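Local coordinates for protein rhamnosidase B (Bacillus sp., PDB 2OKX) that probably hydrolyses terminal alpha-L-rhamnose from glycosides with inversion of configuration, as a glycoside hydrolase of family 78, at residues Arg746-Cys751 / Gln765-Ala770; Asn680-Ala685 / Val695-Leu700; Pro686-Asn691 / Ser759-Met764; Ser671-Met676 / Glu734-Val739; Tyr787-Pro792 / Ala814-Leu819. All blocks are in the same frame, centred on the assembly; numbering follows the deposited sequence.

Contact 1. Residues Arg746-Cys751 / Gln765-Ala770; sequences RAYIDC and QTQVVA
Q767 and T766, at the start of helix 764-772, grip the backbone and side chains of strand 747-752 in a fully buried, mainly polar strand-to-helix contact within the catalytic domain. The amide of Q767 takes hold of one residue at two points: OE1 accepts from Y748 N at 3.0 Å, and NE2 donates to Y748 O at 2.9 Å. Both bonds lie in the respective carbonyl planes on lone pairs, with N-H...O angles of 159° and 157°, which fixes the amide's rotation; NE2 also reaches S763 O. The bend of Q767 at chi2 (-44°) folds the amide back against the strand, where OE1 also lies in plane at the edge of the Y748 ring, 3.5 Å from CD1. Farther along that ring, CE1 packs on A770 CB at 3.6 Å, while the phenol oxygen is held by N737. One helical turn earlier, T766 OG1 donates to D750 OD1 at 2.8 Å, coming from above the carboxylate plane. A water donates to both T766 OG1 and D750 O, closing a second, indirect path, and S763 OG completes the cluster round D750 OD1. The central strand of a small three-stranded sheet is thus tied to a helix by a glutamine that meets a backbone N-H and C=O much as a neighbouring strand would, here in the alpha/alpha barrel of the six-hairpin glycosidases.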
# COMPACT_ATOMS: atom_id res chain seq x y z
N ARG A 746 13.46 32.77 -18.26
CA ARG A 746 13.15 31.95 -19.43
C ARG A 746 12.72 30.56 -18.97
O ARG A 746 13.34 29.55 -19.31
CB ARG A 746 14.36 31.85 -20.36
CG ARG A 746 14.90 33.20 -20.81
CD ARG A 746 15.31 33.17 -22.27
NE ARG A 746 16.33 32.16 -22.55
CZ ARG A 746 16.79 31.88 -23.76
NH1 ARG A 746 17.72 30.95 -23.93
NH2 ARG A 746 16.32 32.53 -24.82
N ALA A 747 11.64 30.52 -18.20
CA ALA A 747 11.08 29.28 -17.66
C ALA A 747 9.78 29.61 -16.94
O ALA A 747 9.55 30.76 -16.57
CB ALA A 747 12.07 28.64 -16.69
N TYR A 748 8.93 28.60 -16.75
CA TYR A 748 7.67 28.82 -16.07
C TYR A 748 7.87 28.81 -14.56
O TYR A 748 8.67 28.03 -14.04
CB TYR A 748 6.65 27.73 -16.44
CG TYR A 748 6.35 27.65 -17.92
CD1 TYR A 748 7.22 26.98 -18.79
CD2 TYR A 748 5.20 28.24 -18.45
CE1 TYR A 748 6.94 26.90 -20.15
CE2 TYR A 748 4.92 28.16 -19.81
CZ TYR A 748 5.79 27.49 -20.65
OH TYR A 748 5.51 27.42 -22.00
N ILE A 749 7.15 29.68 -13.87
CA ILE A 749 7.24 29.77 -12.41
C ILE A 749 6.42 28.63 -11.81
O ILE A 749 5.44 28.18 -12.40
CB ILE A 749 6.68 31.11 -11.90
CG1 ILE A 749 5.19 31.22 -12.22
CG2 ILE A 749 7.45 32.26 -12.53
CD1 ILE A 749 4.53 32.48 -11.66
N ASP A 750 6.83 28.16 -10.63
CA ASP A 750 6.13 27.07 -9.98
C ASP A 750 4.67 27.39 -9.67
O ASP A 750 3.80 26.52 -9.81
CB ASP A 750 6.84 26.66 -8.69
CG ASP A 750 7.84 25.55 -8.91
OD1 ASP A 750 8.01 25.11 -10.07
OD2 ASP A 750 8.46 25.10 -7.92
N CYS A 751 4.39 28.62 -9.25
CA CYS A 751 3.02 28.98 -8.93
C CYS A 751 2.81 30.46 -8.65
O CYS A 751 3.73 31.28 -8.72
CB CYS A 751 2.57 28.21 -7.68
SG CYS A 751 3.36 28.82 -6.16
N GLN A 765 10.76 20.03 -12.72
CA GLN A 765 9.44 19.42 -12.84
C GLN A 765 8.46 20.24 -13.68
O GLN A 765 7.87 19.73 -14.64
CB GLN A 765 8.84 19.20 -11.44
CG GLN A 765 9.49 18.09 -10.61
CD GLN A 765 10.71 18.55 -9.81
OE1 GLN A 765 11.16 17.85 -8.90
NE2 GLN A 765 11.24 19.71 -10.16
N THR A 766 8.27 21.50 -13.32
CA THR A 766 7.35 22.36 -14.05
C THR A 766 7.72 22.50 -15.52
O THR A 766 6.85 22.51 -16.38
CB THR A 766 7.27 23.75 -13.40
OG1 THR A 766 6.79 23.62 -12.06
CG2 THR A 766 6.32 24.65 -14.19
N GLN A 767 9.02 22.60 -15.79
CA GLN A 767 9.50 22.74 -17.16
C GLN A 767 9.22 21.46 -17.95
O GLN A 767 8.75 21.51 -19.09
CB GLN A 767 11.00 23.04 -17.18
CG GLN A 767 11.45 24.12 -16.20
CD GLN A 767 10.54 25.33 -16.18
OE1 GLN A 767 10.18 25.87 -17.23
NE2 GLN A 767 10.17 25.78 -14.98
N VAL A 768 9.52 20.31 -17.35
CA VAL A 768 9.29 19.03 -18.00
C VAL A 768 7.82 18.87 -18.35
O VAL A 768 7.47 18.45 -19.46
CB VAL A 768 9.73 17.85 -17.10
CG1 VAL A 768 9.27 16.53 -17.70
CG2 VAL A 768 11.24 17.85 -16.93
N VAL A 769 6.94 19.21 -17.41
CA VAL A 769 5.51 19.09 -17.64
C VAL A 769 5.04 20.02 -18.76
O VAL A 769 4.19 19.65 -19.57
CB VAL A 769 4.70 19.40 -16.36
CG1 VAL A 769 3.21 19.34 -16.65
CG2 VAL A 769 5.06 18.39 -15.27
N ALA A 770 5.60 21.23 -18.81
CA ALA A 770 5.23 22.18 -19.85
C ALA A 770 5.60 21.60 -21.22
O ALA A 770 4.87 21.76 -22.20
CB ALA A 770 5.94 23.51 -19.63
O HOH W 1 4.21 23.90 -10.74

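Contact 2. Residues Asn680-Ala685 / Val695-Leu700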
# COMPACT_ATOMS: atom_id res chain seq x y z
N ASN A 680 -2.37 20.23 -4.05
CA ASN A 680 -1.88 20.45 -5.42
C ASN A 680 -0.51 19.83 -5.60
O ASN A 680 0.46 20.52 -5.91
CB ASN A 680 -1.82 21.96 -5.68
CG ASN A 680 -3.11 22.66 -5.34
OD1 ASN A 680 -3.11 23.77 -4.80
ND2 ASN A 680 -4.23 22.02 -5.65
N LEU A 681 -0.44 18.51 -5.44
CA LEU A 681 0.81 17.78 -5.53
C LEU A 681 1.21 17.24 -6.90
O LEU A 681 0.38 17.04 -7.78
CB LEU A 681 0.76 16.59 -4.56
CG LEU A 681 1.97 15.65 -4.54
CD1 LEU A 681 3.11 16.34 -3.81
CD2 LEU A 681 1.61 14.34 -3.85
N LEU A 682 2.51 17.02 -7.05
CA LEU A 682 3.09 16.44 -8.25
C LEU A 682 4.27 15.55 -7.86
O LEU A 682 4.24 14.35 -8.10
CB LEU A 682 3.58 17.50 -9.24
CG LEU A 682 4.30 16.87 -10.45
CD1 LEU A 682 3.37 15.86 -11.12
CD2 LEU A 682 4.73 17.94 -11.43
N ASP A 683 5.29 16.13 -7.23
CA ASP A 683 6.48 15.38 -6.85
C ASP A 683 6.92 15.61 -5.40
O ASP A 683 6.54 16.61 -4.78
CB ASP A 683 7.63 15.75 -7.79
CG ASP A 683 8.80 14.79 -7.70
OD1 ASP A 683 9.91 15.16 -8.16
OD2 ASP A 683 8.62 13.67 -7.18
N TRP A 684 7.72 14.70 -4.87
CA TRP A 684 8.23 14.82 -3.50
C TRP A 684 9.54 15.61 -3.56
O TRP A 684 10.63 15.05 -3.42
CB TRP A 684 8.47 13.44 -2.87
CG TRP A 684 7.22 12.64 -2.64
CD1 TRP A 684 6.91 11.42 -3.19
CD2 TRP A 684 6.10 13.00 -1.82
NE1 TRP A 684 5.67 11.01 -2.76
CE2 TRP A 684 5.15 11.95 -1.92
CE3 TRP A 684 5.80 14.10 -1.01
CZ2 TRP A 684 3.93 11.98 -1.24
CZ3 TRP A 684 4.58 14.13 -0.33
CH2 TRP A 684 3.66 13.07 -0.46
N ALA A 685 9.41 16.91 -3.78
CA ALA A 685 10.57 17.79 -3.87
C ALA A 685 10.13 19.21 -3.48
O ALA A 685 8.94 19.50 -3.47
CB ALA A 685 11.12 17.79 -5.29
N VAL A 695 -1.16 26.62 -9.12
CA VAL A 695 0.04 25.80 -9.23
C VAL A 695 0.21 25.46 -10.71
O VAL A 695 -0.66 24.85 -11.33
CB VAL A 695 -0.09 24.51 -8.40
CG1 VAL A 695 1.19 23.70 -8.49
CG2 VAL A 695 -0.39 24.87 -6.94
N THR A 696 1.34 25.87 -11.27
CA THR A 696 1.62 25.67 -12.69
C THR A 696 1.52 24.24 -13.22
O THR A 696 0.81 23.99 -14.19
CB THR A 696 2.99 26.25 -13.07
OG1 THR A 696 3.07 27.62 -12.65
CG2 THR A 696 3.19 26.21 -14.59
N HIS A 697 2.21 23.29 -12.59
CA HIS A 697 2.16 21.92 -13.11
C HIS A 697 0.76 21.34 -13.34
O HIS A 697 0.52 20.73 -14.38
CB HIS A 697 3.02 20.96 -12.26
CG HIS A 697 2.59 20.84 -10.83
ND1 HIS A 697 1.33 20.42 -10.46
CD2 HIS A 697 3.28 21.02 -9.68
CE1 HIS A 697 1.26 20.34 -9.14
NE2 HIS A 697 2.43 20.70 -8.64
N GLN A 698 -0.17 21.53 -12.41
CA GLN A 698 -1.51 20.99 -12.62
C GLN A 698 -2.30 21.80 -13.65
O GLN A 698 -3.26 21.30 -14.23
CB GLN A 698 -2.29 20.86 -11.31
CG GLN A 698 -2.27 22.07 -10.39
CD GLN A 698 -3.01 21.80 -9.09
OE1 GLN A 698 -2.83 20.74 -8.48
NE2 GLN A 698 -3.85 22.74 -8.66
N ASN A 699 -1.91 23.05 -13.86
CA ASN A 699 -2.58 23.87 -14.86
C ASN A 699 -2.20 23.30 -16.22
O ASN A 699 -3.04 23.17 -17.12
CB ASN A 699 -2.12 25.32 -14.74
CG ASN A 699 -3.06 26.17 -13.91
OD1 ASN A 699 -4.07 26.68 -14.42
ND2 ASN A 699 -2.76 26.30 -12.62
N LEU A 700 -0.93 22.93 -16.36
CA LEU A 700 -0.41 22.35 -17.60
C LEU A 700 -1.05 21.00 -17.89
O LEU A 700 -1.43 20.71 -19.02
CB LEU A 700 1.10 22.21 -17.50
CG LEU A 700 1.91 23.52 -17.40
CD1 LEU A 700 3.34 23.21 -16.99
CD2 LEU A 700 1.86 24.26 -18.73
O HOH W 2 -2.23 17.97 -8.62
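H697 carries CG between its backbone N and carbonyl carbon (chi1 62°), and L682 turns CG opposite its own N (chi1 175°), so that imidazole and leucine slide past each other in opposite directions. They join the first turn of helix 696-715, with V695 at its N-cap position, to the long loop that precedes it in the six-hairpin barrel domain. L682 CB sits over the centre of the imidazole, 3.5 Å from the ring centroid and only 12° off the normal, a clear CH-pi contact; its CD2 runs on to H697 CB at 3.6 Å. V695 CG1 lies against the opposite face near the rim, which leaves the ring sandwiched between two aliphatic groups. At the ring's edge, N680 O approaches CE1 of H697 to 3.3 Å, and the NE2 of H697 is bonded to OE1 of Q689. Beside this stack, N680 CB packs on V695 CG2 at 3.5 Å. Q698, extended beyond CG, carries its amide across N680, OE1 lying 3.2 Å from N680 CB, and a water bridges the two segments by donating to L681 O at 2.9 Å and to Q698 OE1 at 2.8 Å. The helix start is further secured by N699, whose OD1 takes the N-H of L674 and whose ND2 donates to V695 O at 2.9 Å, nearly straight but from well above the carbonyl plane.

Contact 3. Residues Pro686-Asn691 / Ser759-Met764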
# COMPACT_ATOMS: atom_id res chain seq x y z
N PRO A 686 11.10 20.09 -3.17
CA PRO A 686 10.88 21.48 -2.77
C PRO A 686 10.17 22.36 -3.80
O PRO A 686 10.48 23.55 -3.92
CB PRO A 686 12.29 21.99 -2.47
CG PRO A 686 13.01 20.76 -2.05
CD PRO A 686 12.53 19.75 -3.06
N ILE A 687 9.25 21.78 -4.56
CA ILE A 687 8.50 22.53 -5.57
C ILE A 687 7.57 23.49 -4.83
O ILE A 687 6.99 23.12 -3.80
CB ILE A 687 7.62 21.59 -6.43
CG1 ILE A 687 8.50 20.71 -7.32
CG2 ILE A 687 6.65 22.41 -7.28
CD1 ILE A 687 7.72 19.69 -8.12
N ASP A 688 7.43 24.71 -5.34
CA ASP A 688 6.54 25.66 -4.69
C ASP A 688 5.13 25.33 -5.18
O ASP A 688 4.60 25.95 -6.11
CB ASP A 688 6.93 27.10 -5.06
CG ASP A 688 6.31 28.12 -4.12
OD1 ASP A 688 5.94 27.75 -2.99
OD2 ASP A 688 6.22 29.31 -4.51
N GLN A 689 4.54 24.31 -4.55
CA GLN A 689 3.21 23.84 -4.91
C GLN A 689 2.31 23.93 -3.68
O GLN A 689 1.89 22.91 -3.13
CB GLN A 689 3.31 22.40 -5.42
CG GLN A 689 3.93 21.42 -4.43
CD GLN A 689 4.37 20.11 -5.07
OE1 GLN A 689 3.74 19.62 -6.01
NE2 GLN A 689 5.44 19.52 -4.54
N PRO A 690 1.99 25.15 -3.24
CA PRO A 690 1.14 25.37 -2.07
C PRO A 690 -0.30 24.91 -2.28
O PRO A 690 -0.79 24.88 -3.41
CB PRO A 690 1.23 26.87 -1.85
CG PRO A 690 1.30 27.38 -3.26
CD PRO A 690 2.31 26.44 -3.89
N ASN A 691 -0.97 24.55 -1.19
CA ASN A 691 -2.36 24.13 -1.27
C ASN A 691 -3.17 25.39 -1.56
O ASN A 691 -4.40 25.36 -1.61
CB ASN A 691 -2.81 23.53 0.06
CG ASN A 691 -1.95 22.36 0.49
OD1 ASN A 691 -1.91 21.32 -0.17
ND2 ASN A 691 -1.26 22.52 1.61
N SER A 759 5.55 33.07 -7.51
CA SER A 759 6.65 32.29 -6.95
C SER A 759 7.97 32.66 -7.59
O SER A 759 8.03 33.02 -8.77
CB SER A 759 6.39 30.80 -7.14
OG SER A 759 7.51 30.04 -6.72
N ASP A 760 9.05 32.56 -6.82
CA ASP A 760 10.38 32.86 -7.32
C ASP A 760 11.15 31.54 -7.35
O ASP A 760 12.37 31.52 -7.55
CB ASP A 760 11.08 33.86 -6.39
CG ASP A 760 11.36 33.28 -5.02
OD1 ASP A 760 10.42 32.76 -4.39
OD2 ASP A 760 12.53 33.36 -4.58
N VAL A 761 10.42 30.45 -7.17
CA VAL A 761 11.00 29.12 -7.18
C VAL A 761 10.86 28.48 -8.56
O VAL A 761 9.77 28.49 -9.14
CB VAL A 761 10.32 28.21 -6.12
CG1 VAL A 761 10.89 26.80 -6.18
CG2 VAL A 761 10.52 28.80 -4.73
N TYR A 762 11.96 27.95 -9.08
CA TYR A 762 11.96 27.31 -10.39
C TYR A 762 12.39 25.85 -10.26
O TYR A 762 13.40 25.55 -9.62
CB TYR A 762 12.90 28.06 -11.33
CG TYR A 762 12.43 29.47 -11.62
CD1 TYR A 762 11.45 29.72 -12.57
CD2 TYR A 762 12.94 30.55 -10.89
CE1 TYR A 762 10.97 31.00 -12.80
CE2 TYR A 762 12.47 31.84 -11.11
CZ TYR A 762 11.49 32.06 -12.06
OH TYR A 762 11.01 33.34 -12.28
N SER A 763 11.63 24.96 -10.88
CA SER A 763 11.93 23.54 -10.80
C SER A 763 11.98 22.87 -12.17
O SER A 763 11.37 23.33 -13.13
CB SER A 763 10.88 22.83 -9.95
OG SER A 763 9.60 22.94 -10.55
N MET A 764 12.73 21.77 -12.25
CA MET A 764 12.83 21.01 -13.49
C MET A 764 11.46 20.42 -13.79
O MET A 764 11.05 20.34 -14.94
CB MET A 764 13.84 19.88 -13.33
CG MET A 764 15.28 20.30 -13.52
SD MET A 764 15.51 20.97 -15.17
CE MET A 764 15.16 19.52 -16.17
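An ST turn begun by S759 meets an inverse gamma turn centred on D688, and the two are pinned together by a single side-chain bond. S759 OG donates to D688 OD2 at 2.7 Å, using the anti lone pair, the one away from the other carboxylate oxygen. The same hydroxyl accepts from V761 N at 3.0 Å with an N-H...O angle of 160°, so its rotation is set from both sides. D688 places CG opposite its backbone N (chi1 -163°), which swings the carboxylate across to the serine and lays CB against V761 CB at 3.7 Å. V761 CG1 also lies against the carbonyl oxygen of P686, 4.0 Å from O. Both segments are loops of the six-hairpin barrel domain: the one with D688 leads toward strand 694-695, and the one with S759 runs from strand 747-752 to helix 764-772. At the helix end of the contact I687 CG1 rests on S763 OG at 4.1 Å. S763 is the N-cap residue of that helix, its side chain capping a backbone N in the first turn, and it shares D750 with the other loop. The second carboxylate oxygen of D750, OD2, accepts from D688 N, so one aspartate of strand 747-752 is bonded to both loops. D688 OD2 receives a further, weak bond from H753 NE2.

Contact 4. Residues Ser671-Met676 / Glu734-Val739; sequences SGLLNM and ETINAV
T735 CG2 fits into the bend of 671-676, meeting L673 CD2 at 3.4 Å, tighter than usual for two carbons, and S671 O at 3.1 Å. The same methyl lies 3.7 Å from G672 O, so one threonine branch touches three consecutive residues of the loop. L673 answers with both of its methyls: CD2 also reaches I736 CG1 at 3.9 Å, and CD1 spreads to V739 CG1 at 4.1 Å. Its partners T735, I736 and V739 form one side of the last turn of helix 723-739, and the leucine lies obliquely across them. The contact thus sets the final turn of a helix of the six-hairpin barrel domain against the loop between helix 647-665 and strand 694-695. T735 turns CG2 opposite its backbone N (chi1 -57°, measured to OG1), which faces the methyl toward the loop and leaves OG1 to bond back to L731 O in its own helix. On the loop side the bend is an ST turn: S671 OG accepts from L673 N at 3.3 Å with an N-H...O angle of 140°, and it also bonds to D669 OD1. G672 sits within this turn at phi 82°, a backbone conformation that suits glycine. Outside the two segments, L673 packs on I694 and on N699 of helix 696-715.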
# COMPACT_ATOMS: atom_id res chain seq x y z
N SER A 671 -8.59 35.12 -13.71
CA SER A 671 -7.26 35.07 -14.31
C SER A 671 -7.23 34.12 -15.50
O SER A 671 -6.34 34.19 -16.35
CB SER A 671 -6.24 34.59 -13.27
OG SER A 671 -6.52 33.26 -12.87
N GLY A 672 -8.22 33.22 -15.56
CA GLY A 672 -8.28 32.26 -16.65
C GLY A 672 -7.36 31.08 -16.36
O GLY A 672 -6.99 30.34 -17.27
N LEU A 673 -7.00 30.92 -15.09
CA LEU A 673 -6.12 29.84 -14.66
C LEU A 673 -6.79 28.99 -13.59
O LEU A 673 -7.69 29.46 -12.88
CB LEU A 673 -4.81 30.41 -14.11
CG LEU A 673 -3.95 31.23 -15.08
CD1 LEU A 673 -2.83 31.92 -14.32
CD2 LEU A 673 -3.39 30.32 -16.16
N LEU A 674 -6.35 27.75 -13.47
CA LEU A 674 -6.90 26.84 -12.47
C LEU A 674 -6.46 27.31 -11.09
O LEU A 674 -5.27 27.33 -10.78
CB LEU A 674 -6.41 25.41 -12.72
CG LEU A 674 -6.94 24.35 -11.75
CD1 LEU A 674 -8.45 24.25 -11.89
CD2 LEU A 674 -6.28 23.00 -12.06
N ASN A 675 -7.42 27.69 -10.25
CA ASN A 675 -7.12 28.15 -8.90
C ASN A 675 -7.86 27.25 -7.93
O ASN A 675 -9.09 27.20 -7.94
CB ASN A 675 -7.58 29.60 -8.72
CG ASN A 675 -6.95 30.25 -7.50
OD1 ASN A 675 -6.77 29.61 -6.47
ND2 ASN A 675 -6.63 31.54 -7.61
N MET A 676 -7.13 26.55 -7.07
CA MET A 676 -7.77 25.64 -6.13
C MET A 676 -7.17 25.60 -4.73
O MET A 676 -5.98 25.81 -4.54
CB MET A 676 -7.77 24.22 -6.68
CG MET A 676 -8.54 24.05 -7.97
SD MET A 676 -8.40 22.36 -8.56
CE MET A 676 -9.75 21.59 -7.69
N GLU A 734 -2.89 29.44 -23.57
CA GLU A 734 -2.49 30.81 -23.88
C GLU A 734 -2.31 31.63 -22.60
O GLU A 734 -1.33 32.36 -22.45
CB GLU A 734 -3.53 31.47 -24.78
CG GLU A 734 -3.13 32.85 -25.29
CD GLU A 734 -4.21 33.50 -26.13
OE1 GLU A 734 -3.97 34.61 -26.65
OE2 GLU A 734 -5.30 32.90 -26.27
N THR A 735 -3.26 31.51 -21.68
CA THR A 735 -3.20 32.23 -20.42
C THR A 735 -1.95 31.81 -19.66
O THR A 735 -1.26 32.65 -19.06
CB THR A 735 -4.44 31.94 -19.55
OG1 THR A 735 -5.63 32.28 -20.28
CG2 THR A 735 -4.40 32.75 -18.26
N ILE A 736 -1.65 30.52 -19.68
CA ILE A 736 -0.48 30.00 -19.00
C ILE A 736 0.78 30.66 -19.55
O ILE A 736 1.61 31.16 -18.80
CB ILE A 736 -0.37 28.46 -19.16
CG1 ILE A 736 -1.56 27.79 -18.46
CG2 ILE A 736 0.94 27.97 -18.58
CD1 ILE A 736 -1.61 26.29 -18.64
N ASN A 737 0.92 30.65 -20.88
CA ASN A 737 2.09 31.25 -21.53
C ASN A 737 2.14 32.76 -21.31
O ASN A 737 3.21 33.35 -21.28
CB ASN A 737 2.07 30.95 -23.03
CG ASN A 737 2.59 29.56 -23.36
OD1 ASN A 737 3.73 29.22 -23.04
ND2 ASN A 737 1.75 28.76 -24.01
N ALA A 738 0.97 33.36 -21.15
CA ALA A 738 0.87 34.81 -20.95
C ALA A 738 1.15 35.25 -19.52
O ALA A 738 1.68 36.34 -19.30
CB ALA A 738 -0.52 35.29 -21.37
N VAL A 739 0.81 34.40 -18.55
CA VAL A 739 1.00 34.74 -17.15
C VAL A 739 2.13 34.03 -16.41
O VAL A 739 3.03 34.67 -15.85
CB VAL A 739 -0.31 34.49 -16.35
CG1 VAL A 739 -0.14 34.95 -14.91
CG2 VAL A 739 -1.47 35.20 -17.03

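Contact 5. Residues Tyr787-Pro792 / Ala814-Leu819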
# COMPACT_ATOMS: atom_id res chain seq x y z
N TYR A 787 17.14 22.71 -21.00
CA TYR A 787 17.07 22.34 -19.60
C TYR A 787 17.07 20.82 -19.46
O TYR A 787 17.69 20.26 -18.56
CB TYR A 787 15.81 22.93 -18.95
CG TYR A 787 15.79 24.44 -18.88
CD1 TYR A 787 14.59 25.13 -18.67
CD2 TYR A 787 16.96 25.19 -19.01
CE1 TYR A 787 14.57 26.53 -18.60
CE2 TYR A 787 16.95 26.58 -18.94
CZ TYR A 787 15.75 27.24 -18.73
OH TYR A 787 15.72 28.62 -18.68
N LEU A 788 16.35 20.15 -20.37
CA LEU A 788 16.27 18.70 -20.35
C LEU A 788 17.66 18.07 -20.47
O LEU A 788 18.01 17.16 -19.71
CB LEU A 788 15.38 18.20 -21.50
CG LEU A 788 13.91 18.63 -21.49
CD1 LEU A 788 13.18 17.96 -22.64
CD2 LEU A 788 13.25 18.25 -20.16
N SER A 789 18.45 18.55 -21.42
CA SER A 789 19.80 18.03 -21.63
C SER A 789 20.80 18.52 -20.58
O SER A 789 21.79 17.86 -20.30
CB SER A 789 20.31 18.39 -23.03
OG SER A 789 20.29 19.79 -23.23
N SER A 790 20.52 19.69 -20.00
CA SER A 790 21.40 20.26 -18.98
C SER A 790 20.57 20.98 -17.91
O SER A 790 20.40 22.19 -17.96
CB SER A 790 22.38 21.25 -19.61
OG SER A 790 23.22 20.60 -20.55
N PRO A 791 20.05 20.22 -16.94
CA PRO A 791 19.24 20.79 -15.86
C PRO A 791 19.98 21.83 -15.01
O PRO A 791 21.04 21.54 -14.45
CB PRO A 791 18.85 19.56 -15.04
CG PRO A 791 18.83 18.46 -16.07
CD PRO A 791 20.08 18.75 -16.85
N PRO A 792 19.44 23.05 -14.92
CA PRO A 792 20.08 24.11 -14.13
C PRO A 792 20.14 23.69 -12.66
O PRO A 792 19.11 23.50 -12.02
CB PRO A 792 19.16 25.31 -14.35
CG PRO A 792 18.62 25.07 -15.73
CD PRO A 792 18.30 23.59 -15.69
N ALA A 814 12.17 14.45 -27.20
CA ALA A 814 13.28 15.29 -27.64
C ALA A 814 14.36 14.49 -28.37
O ALA A 814 15.34 15.06 -28.85
CB ALA A 814 13.90 16.00 -26.44
N GLY A 815 14.18 13.18 -28.46
CA GLY A 815 15.16 12.34 -29.13
C GLY A 815 16.48 12.24 -28.40
O GLY A 815 17.54 12.20 -29.02
N ARG A 816 16.43 12.20 -27.07
CA ARG A 816 17.65 12.11 -26.27
C ARG A 816 17.71 10.79 -25.50
O ARG A 816 17.79 10.78 -24.27
CB ARG A 816 17.72 13.28 -25.28
CG ARG A 816 17.63 14.66 -25.93
CD ARG A 816 18.64 14.81 -27.06
NE ARG A 816 20.02 14.68 -26.59
CZ ARG A 816 20.69 15.64 -25.95
NH1 ARG A 816 20.10 16.81 -25.70
NH2 ARG A 816 21.94 15.44 -25.57
N GLN A 817 17.68 9.68 -26.23
CA GLN A 817 17.70 8.36 -25.63
C GLN A 817 18.98 8.06 -24.85
O GLN A 817 18.93 7.39 -23.82
CB GLN A 817 17.49 7.28 -26.70
CG GLN A 817 16.07 7.20 -27.27
CD GLN A 817 15.78 8.26 -28.32
OE1 GLN A 817 16.69 8.92 -28.83
NE2 GLN A 817 14.51 8.42 -28.67
N THR A 818 20.12 8.54 -25.33
CA THR A 818 21.38 8.28 -24.64
C THR A 818 21.38 8.94 -23.26
O THR A 818 21.85 8.34 -22.29
CB THR A 818 22.58 8.79 -25.47
OG1 THR A 818 22.65 8.05 -26.69
CG2 THR A 818 23.88 8.60 -24.69
N LEU A 819 20.84 10.15 -23.18
CA LEU A 819 20.77 10.87 -21.91
C LEU A 819 19.83 10.10 -20.98
O LEU A 819 20.05 10.06 -19.76
CB LEU A 819 20.22 12.28 -22.13
CG LEU A 819 20.16 13.14 -20.86
CD1 LEU A 819 21.58 13.37 -20.34
CD2 LEU A 819 19.49 14.47 -21.17
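L788 and L819 supply most of the apolar part of this surface contact between the end of helix 778-789 and the start of helix 817-833. L788 CD1 lies 4.3 Å from A814 CB, a loose methyl-to-methyl approach. L819 touches backbone more than side chain: its CD2 stands 3.4 Å from L788 O and 3.6 Å from S789 CA, so the leucine methyl presses on the last helical turn just before S790 leaves the helix. The carbonyl it covers is not without a partner, since L788 O accepts from Y807 OH. The second kind of contact is packing of a guanidinium nitrogen against the serine methylene. R816 folds back on itself at chi2 (-52°) and chi3 (-62°), which carries its guanidinium over to S789, where NH1 approaches S789 CB obliquely; the modelled separation of 3.1 Å is unusually short and doubtful in detail. The serine hydroxyl is engaged elsewhere: with OG held between the backbone N and the carbonyl carbon (chi1 57°), it bonds to G786 O in its own helix, and NH1 of R816 remains 3.9 Å from S789 OG. Backbone shape sets the second segment. G815 ends the preceding helix in a Schellman motif with positive phi, and R816 follows at the N-cap position of the next one, so the chain turns sharply between two helices. In the six-hairpin barrel domain helix 801-813 packs against both segments, touching L788 through A810, R816 through L811 and L819 through Y807 and L811, while Y771 of helix 764-772 meets both L788 and A814.

All five contacts belong to the six-hairpin glycosidase domain and lie on one side of the chain's centre. Contacts 1, 2 and 3 are close together, their centres 8 to 9 Å apart; D750 joins all three through bonds to T696, D688 and S763. Along the chain contact 3 interlocks with contacts 1, 2 and 4, its segments alternating with theirs, while contact 4 spans contact 2 and touches contact 1, about 13 Å away between centres. Contact 5 comes last, about 15 Å from contact 1 between centres, linked by the Y787 hydroxyl and R746 O. Together they probably help hold the helices from 696-715 to 817-833 and the small sheet together.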